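Local coordinates for protein meta cleavage compound hydrolase (Janthinobacterium, PDB 1J1I) that hydrolyses a carbon-carbon bond in the meta-cleavage product of carbazole degradation, probably releasing anthranilate, at residues 17-29 with 70-82. Residues are numbered along the deposited sequence; the frame is centred on the assembly and turned at random.
Sequences VERFVNAGGVETR and AMDMLGFGKTAKP
A salt-bridge network, two backbone hydrogen bonds and one from R29 N to a threonine hydroxyl join the edge hairpin 17-29 to the loop that leaves strand 67-71. R29 and D72 meet where strands 26-33 and 67-71 part. D72 N gives a 3.0 Å bond to R29 O. Beyond it T79 OG1 stands in for a strand partner: it accepts from R29 N at 3.2 Å and is itself bonded to D72 O. A80 N then reaches E27 O at 2.9 Å.

The R29 side chain bends at chi2 (-115°), and K78 CD lies over one face of its guanidinium, offset toward the rim. In the guanidinium plane, NH1 meets the syn side of D72 OD2 at 3.0 Å. The two planes are steeply turned, 71° apart. OD2 also takes K78 N on its anti side, and S51 holds OD1. R29 NH1 has a second carboxylate in E50. On the hairpin side R29 NE reaches E18 OE2 at 2.8 Å, tilted from the guanidinium plane. K78 NZ takes the syn lone pair of the same oxygen at 2.7 Å, and a water links NZ to OE1. With an alanine in place of R29, D72 and E18 would probably lose the cation they share, and the K78 chain the group it packs on.

T28 CG2 packs on M71 CG, while T28 OG1 donates to V26 O and is hydrogen-bonded to H94. V26 CG1 touches A80 CB at 3.6 Å and also meets L74 CD1. This is the N-terminal hairpin of the alpha/beta-hydrolase fold, with its second strand antiparallel to strand 67-71.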
ATOM      1  N   VAL A  17      13.517 -13.255  22.180  1.00 27.77           N
ATOM      2  CA  VAL A  17      14.350 -14.334  22.690  1.00 28.48           C
ATOM      3  C   VAL A  17      14.639 -15.358  21.599  1.00 28.39           C
ATOM      4  O   VAL A  17      13.825 -15.562  20.698  1.00 28.41           O
ATOM      5  CB  VAL A  17      13.671 -15.048  23.876  1.00 32.98           C
ATOM      6  CG1 VAL A  17      14.614 -16.088  24.456  1.00 43.67           C
ATOM      7  CG2 VAL A  17      13.278 -14.031  24.941  1.00 35.43           C
ATOM      8  N   GLU A  18      15.802 -15.996  21.684  1.00 26.39           N
ATOM      9  CA  GLU A  18      16.198 -16.997  20.703  1.00 25.52           C
ATOM     10  C   GLU A  18      15.776 -18.379  21.186  1.00 27.24           C
ATOM     11  O   GLU A  18      15.993 -18.738  22.346  1.00 27.10           O
ATOM     12  CB  GLU A  18      17.708 -16.953  20.487  1.00 28.67           C
ATOM     13  CG  GLU A  18      18.205 -17.918  19.432  1.00 27.35           C
ATOM     14  CD  GLU A  18      19.707 -17.911  19.333  1.00 31.42           C
ATOM     15  OE1 GLU A  18      20.366 -18.302  20.319  1.00 35.06           O
ATOM     16  OE2 GLU A  18      20.230 -17.510  18.277  1.00 29.38           O
ATOM     17  N   ARG A  19      15.180 -19.152  20.285  1.00 22.06           N
ATOM     18  CA  ARG A  19      14.685 -20.488  20.605  1.00 26.13           C
ATOM     19  C   ARG A  19      15.055 -21.483  19.511  1.00 26.35           C
ATOM     20  O   ARG A  19      15.413 -21.094  18.398  1.00 22.27           O
ATOM     21  CB  ARG A  19      13.159 -20.448  20.726  1.00 26.86           C
ATOM     22  CG  ARG A  19      12.579 -20.697  22.108  1.00 41.21           C
ATOM     23  CD  ARG A  19      12.767 -19.528  23.051  1.00 46.30           C
ATOM     24  NE  ARG A  19      11.744 -19.543  24.095  1.00 56.86           N
ATOM     25  CZ  ARG A  19      11.781 -18.808  25.202  1.00 58.40           C
ATOM     26  NH1 ARG A  19      12.798 -17.992  25.429  1.00 60.95           N
ATOM     27  NH2 ARG A  19      10.794 -18.885  26.083  1.00 60.42           N
ATOM     28  N   PHE A  20      14.954 -22.771  19.830  1.00 22.98           N
ATOM     29  CA  PHE A  20      15.249 -23.823  18.868  1.00 22.44           C
ATOM     30  C   PHE A  20      14.161 -24.887  18.941  1.00 23.64           C
ATOM     31  O   PHE A  20      13.601 -25.141  20.008  1.00 27.28           O
ATOM     32  CB  PHE A  20      16.613 -24.460  19.152  1.00 23.16           C
ATOM     33  CG  PHE A  20      17.777 -23.529  18.940  1.00 24.62           C
ATOM     34  CD1 PHE A  20      18.114 -22.579  19.899  1.00 28.14           C
ATOM     35  CD2 PHE A  20      18.534 -23.605  17.778  1.00 23.70           C
ATOM     36  CE1 PHE A  20      19.196 -21.717  19.704  1.00 23.27           C
ATOM     37  CE2 PHE A  20      19.617 -22.750  17.571  1.00 25.66           C
ATOM     38  CZ  PHE A  20      19.949 -21.804  18.534  1.00 26.20           C
ATOM     39  N   VAL A  21      13.857 -25.503  17.805  1.00 22.09           N
ATOM     40  CA  VAL A  21      12.833 -26.534  17.754  1.00 21.73           C
ATOM     41  C   VAL A  21      13.180 -27.560  16.679  1.00 24.43           C
ATOM     42  O   VAL A  21      13.820 -27.233  15.685  1.00 22.15           O
ATOM     43  CB  VAL A  21      11.441 -25.917  17.436  1.00 22.48           C
ATOM     44  CG1 VAL A  21      11.438 -25.310  16.033  1.00 19.70           C
ATOM     45  CG2 VAL A  21      10.352 -26.973  17.561  1.00 20.46           C
ATOM     46  N   ASN A  22      12.763 -28.804  16.882  1.00 19.82           N
ATOM     47  CA  ASN A  22      13.023 -29.844  15.896  1.00 20.15           C
ATOM     48  C   ASN A  22      11.913 -29.797  14.842  1.00 18.78           C
ATOM     49  O   ASN A  22      10.774 -30.183  15.109  1.00 20.57           O
ATOM     50  CB  ASN A  22      13.043 -31.219  16.572  1.00 24.18           C
ATOM     51  CG  ASN A  22      13.520 -32.319  15.642  1.00 25.96           C
ATOM     52  OD1 ASN A  22      13.206 -32.318  14.455  1.00 23.05           O
ATOM     53  ND2 ASN A  22      14.269 -33.275  16.187  1.00 27.64           N
ATOM     54  N   ALA A  23      12.239 -29.314  13.646  1.00 20.41           N
ATOM     55  CA  ALA A  23      11.241 -29.232  12.581  1.00 20.87           C
ATOM     56  C   ALA A  23      11.341 -30.434  11.655  1.00 20.23           C
ATOM     57  O   ALA A  23      12.055 -30.406  10.653  1.00 20.81           O
ATOM     58  CB  ALA A  23      11.408 -27.920  11.787  1.00 20.80           C
ATOM     59  N   GLY A  24      10.628 -31.499  12.017  1.00 18.93           N
ATOM     60  CA  GLY A  24      10.631 -32.710  11.219  1.00 21.44           C
ATOM     61  C   GLY A  24      12.006 -33.302  10.964  1.00 21.90           C
ATOM     62  O   GLY A  24      12.238 -33.897   9.915  1.00 23.74           O
ATOM     63  N   GLY A  25      12.920 -33.139  11.913  1.00 21.11           N
ATOM     64  CA  GLY A  25      14.252 -33.686  11.734  1.00 23.66           C
ATOM     65  C   GLY A  25      15.318 -32.628  11.552  1.00 24.20           C
ATOM     66  O   GLY A  25      16.507 -32.917  11.667  1.00 24.47           O
ATOM     67  N   VAL A  26      14.900 -31.402  11.260  1.00 20.18           N
ATOM     68  CA  VAL A  26      15.849 -30.307  11.081  1.00 21.12           C
ATOM     69  C   VAL A  26      15.752 -29.331  12.255  1.00 20.53           C
ATOM     70  O   VAL A  26      14.747 -28.631  12.400  1.00 22.20           O
ATOM     71  CB  VAL A  26      15.580 -29.534   9.757  1.00 21.81           C
ATOM     72  CG1 VAL A  26      16.586 -28.388   9.602  1.00 19.05           C
ATOM     73  CG2 VAL A  26      15.687 -30.483   8.566  1.00 23.02           C
ATOM     74  N   GLU A  27      16.778 -29.297  13.106  1.00 19.21           N
ATOM     75  CA  GLU A  27      16.774 -28.370  14.236  1.00 19.29           C
ATOM     76  C   GLU A  27      16.689 -26.987  13.611  1.00 21.72           C
ATOM     77  O   GLU A  27      17.432 -26.678  12.679  1.00 22.65           O
ATOM     78  CB  GLU A  27      18.062 -28.464  15.067  1.00 21.68           C
ATOM     79  CG  GLU A  27      17.949 -29.205  16.407  1.00 38.42           C
ATOM     80  CD  GLU A  27      16.589 -29.057  17.083  1.00 25.10           C
ATOM     81  OE1 GLU A  27      15.714 -29.888  16.799  1.00 35.14           O
ATOM     82  OE2 GLU A  27      16.396 -28.118  17.888  1.00 30.02           O
ATOM     83  N   THR A  28      15.798 -26.154  14.138  1.00 20.57           N
ATOM     84  CA  THR A  28      15.586 -24.826  13.580  1.00 19.22           C
ATOM     85  C   THR A  28      15.655 -23.731  14.630  1.00 17.11           C
ATOM     86  O   THR A  28      15.123 -23.876  15.729  1.00 21.85           O
ATOM     87  CB  THR A  28      14.211 -24.772  12.880  1.00 21.91           C
ATOM     88  OG1 THR A  28      14.109 -25.869  11.963  1.00 24.58           O
ATOM     89  CG2 THR A  28      14.037 -23.463  12.119  1.00 25.55           C
ATOM     90  N   ARG A  29      16.318 -22.636  14.280  1.00 18.45           N
ATOM     91  CA  ARG A  29      16.462 -21.502  15.178  1.00 19.87           C
ATOM     92  C   ARG A  29      15.488 -20.398  14.809  1.00 21.18           C
ATOM     93  O   ARG A  29      15.318 -20.074  13.632  1.00 22.71           O
ATOM     94  CB  ARG A  29      17.888 -20.948  15.103  1.00 22.25           C
ATOM     95  CG  ARG A  29      18.121 -19.682  15.921  1.00 22.32           C
ATOM     96  CD  ARG A  29      18.441 -18.502  15.017  1.00 27.10           C
ATOM     97  NE  ARG A  29      18.984 -17.375  15.768  1.00 26.19           N
ATOM     98  CZ  ARG A  29      19.585 -16.329  15.211  1.00 24.11           C
ATOM     99  NH1 ARG A  29      19.721 -16.262  13.893  1.00 27.25           N
ATOM    100  NH2 ARG A  29      20.065 -15.357  15.976  1.00 22.02           N
ATOM    101  N   ALA A  70      10.489 -15.167  13.984  1.00 20.96           N
ATOM    102  CA  ALA A  70      11.427 -14.994  12.877  1.00 17.20           C
ATOM    103  C   ALA A  70      12.256 -16.274  12.758  1.00 20.49           C
ATOM    104  O   ALA A  70      13.115 -16.545  13.595  1.00 22.89           O
ATOM    105  CB  ALA A  70      12.334 -13.789  13.138  1.00 18.12           C
ATOM    106  N   MET A  71      11.993 -17.044  11.705  1.00 19.30           N
ATOM    107  CA  MET A  71      12.649 -18.335  11.471  1.00 20.70           C
ATOM    108  C   MET A  71      13.809 -18.329  10.480  1.00 21.67           C
ATOM    109  O   MET A  71      13.705 -17.747   9.406  1.00 19.87           O
ATOM    110  CB  MET A  71      11.600 -19.339  10.975  1.00 20.25           C
ATOM    111  CG  MET A  71      12.117 -20.756  10.700  1.00 17.88           C
ATOM    112  SD  MET A  71      11.077 -21.657   9.496  1.00 21.60           S
ATOM    113  CE  MET A  71      11.928 -21.221   7.951  1.00 19.89           C
ATOM    114  N   ASP A  72      14.908 -18.993  10.841  1.00 18.97           N
ATOM    115  CA  ASP A  72      16.046 -19.113   9.933  1.00 16.45           C
ATOM    116  C   ASP A  72      15.734 -20.272   8.993  1.00 20.73           C
ATOM    117  O   ASP A  72      15.388 -21.370   9.445  1.00 21.32           O
ATOM    118  CB  ASP A  72      17.340 -19.432  10.694  1.00 21.40           C
ATOM    119  CG  ASP A  72      17.994 -18.200  11.286  1.00 22.30           C
ATOM    120  OD1 ASP A  72      17.445 -17.082  11.131  1.00 23.61           O
ATOM    121  OD2 ASP A  72      19.065 -18.362  11.908  1.00 24.29           O
ATOM    122  N   MET A  73      15.839 -20.035   7.690  1.00 19.50           N
ATOM    123  CA  MET A  73      15.572 -21.089   6.724  1.00 18.60           C
ATOM    124  C   MET A  73      16.628 -22.187   6.766  1.00 23.23           C
ATOM    125  O   MET A  73      17.736 -21.996   7.269  1.00 17.18           O
ATOM    126  CB  MET A  73      15.529 -20.529   5.300  1.00 20.02           C
ATOM    127  CG  MET A  73      14.317 -19.652   4.989  1.00 18.48           C
ATOM    128  SD  MET A  73      14.265 -19.217   3.241  1.00 23.39           S
ATOM    129  CE  MET A  73      15.467 -17.888   3.197  1.00 17.58           C
ATOM    130  N   LEU A  74      16.256 -23.336   6.224  1.00 22.98           N
ATOM    131  CA  LEU A  74      17.137 -24.491   6.122  1.00 26.42           C
ATOM    132  C   LEU A  74      18.456 -24.041   5.497  1.00 26.06           C
ATOM    133  O   LEU A  74      18.463 -23.433   4.424  1.00 23.46           O
ATOM    134  CB  LEU A  74      16.477 -25.537   5.220  1.00 25.55           C
ATOM    135  CG  LEU A  74      17.247 -26.792   4.807  1.00 25.31           C
ATOM    136  CD1 LEU A  74      17.486 -27.686   6.016  1.00 23.06           C
ATOM    137  CD2 LEU A  74      16.434 -27.528   3.744  1.00 25.81           C
ATOM    138  N   GLY A  75      19.563 -24.332   6.175  1.00 22.33           N
ATOM    139  CA  GLY A  75      20.873 -23.964   5.659  1.00 22.98           C
ATOM    140  C   GLY A  75      21.367 -22.563   5.980  1.00 22.28           C
ATOM    141  O   GLY A  75      22.503 -22.221   5.647  1.00 24.48           O
ATOM    142  N   PHE A  76      20.531 -21.745   6.617  1.00 19.59           N
ATOM    143  CA  PHE A  76      20.924 -20.378   6.955  1.00 19.98           C
ATOM    144  C   PHE A  76      20.999 -20.129   8.457  1.00 21.10           C
ATOM    145  O   PHE A  76      20.454 -20.893   9.257  1.00 20.10           O
ATOM    146  CB  PHE A  76      19.935 -19.358   6.360  1.00 21.81           C
ATOM    147  CG  PHE A  76      19.998 -19.238   4.860  1.00 21.95           C
ATOM    148  CD1 PHE A  76      19.470 -20.227   4.041  1.00 23.83           C
ATOM    149  CD2 PHE A  76      20.584 -18.122   4.270  1.00 21.76           C
ATOM    150  CE1 PHE A  76      19.525 -20.108   2.651  1.00 24.46           C
ATOM    151  CE2 PHE A  76      20.646 -17.993   2.881  1.00 21.62           C
ATOM    152  CZ  PHE A  76      20.114 -18.989   2.072  1.00 25.34           C
ATOM    153  N   GLY A  77      21.669 -19.037   8.820  1.00 24.66           N
ATOM    154  CA  GLY A  77      21.802 -18.643  10.210  1.00 23.01           C
ATOM    155  C   GLY A  77      22.212 -19.749  11.162  1.00 27.04           C
ATOM    156  O   GLY A  77      23.269 -20.360  10.995  1.00 23.71           O
ATOM    157  N   LYS A  78      21.375 -20.006  12.164  1.00 23.53           N
ATOM    158  CA  LYS A  78      21.671 -21.040  13.147  1.00 26.72           C
ATOM    159  C   LYS A  78      20.855 -22.308  12.937  1.00 24.69           C
ATOM    160  O   LYS A  78      20.931 -23.241  13.735  1.00 24.81           O
ATOM    161  CB  LYS A  78      21.446 -20.505  14.563  1.00 23.70           C
ATOM    162  CG  LYS A  78      22.378 -19.361  14.943  1.00 28.87           C
ATOM    163  CD  LYS A  78      22.225 -18.997  16.408  1.00 27.12           C
ATOM    164  CE  LYS A  78      23.074 -17.788  16.769  1.00 32.34           C
ATOM    165  NZ  LYS A  78      22.923 -17.410  18.203  1.00 27.25           N
ATOM    166  N   THR A  79      20.066 -22.337  11.869  1.00 25.61           N
ATOM    167  CA  THR A  79      19.263 -23.512  11.561  1.00 23.02           C
ATOM    168  C   THR A  79      20.195 -24.595  11.029  1.00 19.10           C
ATOM    169  O   THR A  79      21.265 -24.289  10.504  1.00 19.10           O
ATOM    170  CB  THR A  79      18.164 -23.168  10.532  1.00 20.21           C
ATOM    171  OG1 THR A  79      17.106 -22.479  11.205  1.00 20.20           O
ATOM    172  CG2 THR A  79      17.608 -24.421   9.872  1.00 19.77           C
ATOM    173  N   ALA A  80      19.788 -25.853  11.176  1.00 19.26           N
ATOM    174  CA  ALA A  80      20.592 -26.995  10.744  1.00 22.53           C
ATOM    175  C   ALA A  80      20.991 -26.976   9.271  1.00 23.68           C
ATOM    176  O   ALA A  80      20.257 -26.490   8.409  1.00 21.50           O
ATOM    177  CB  ALA A  80      19.863 -28.303  11.065  1.00 21.35           C
ATOM    178  N   LYS A  81      22.168 -27.523   8.996  1.00 20.60           N
ATOM    179  CA  LYS A  81      22.693 -27.567   7.643  1.00 23.17           C
ATOM    180  C   LYS A  81      23.139 -28.985   7.310  1.00 25.96           C
ATOM    181  O   LYS A  81      24.333 -29.271   7.237  1.00 27.59           O
ATOM    182  CB  LYS A  81      23.862 -26.586   7.537  1.00 23.36           C
ATOM    183  CG  LYS A  81      23.475 -25.186   7.997  1.00 24.54           C
ATOM    184  CD  LYS A  81      24.650 -24.239   8.075  1.00 26.87           C
ATOM    185  CE  LYS A  81      24.181 -22.850   8.498  1.00 27.56           C
ATOM    186  NZ  LYS A  81      23.491 -22.844   9.821  1.00 26.43           N
ATOM    187  N   PRO A  82      22.176 -29.896   7.108  1.00 24.79           N
ATOM    188  CA  PRO A  82      22.509 -31.283   6.786  1.00 26.67           C
ATOM    189  C   PRO A  82      23.113 -31.428   5.393  1.00 28.95           C
ATOM    190  O   PRO A  82      22.991 -30.538   4.548  1.00 29.26           O
ATOM    191  CB  PRO A  82      21.165 -31.993   6.921  1.00 28.33           C
ATOM    192  CG  PRO A  82      20.196 -30.944   6.470  1.00 28.61           C
ATOM    193  CD  PRO A  82      20.717 -29.704   7.165  1.00 24.87           C
TER
HETATM  194  O   HOH W   1      22.578 -19.545  20.358  1.00 31.92           O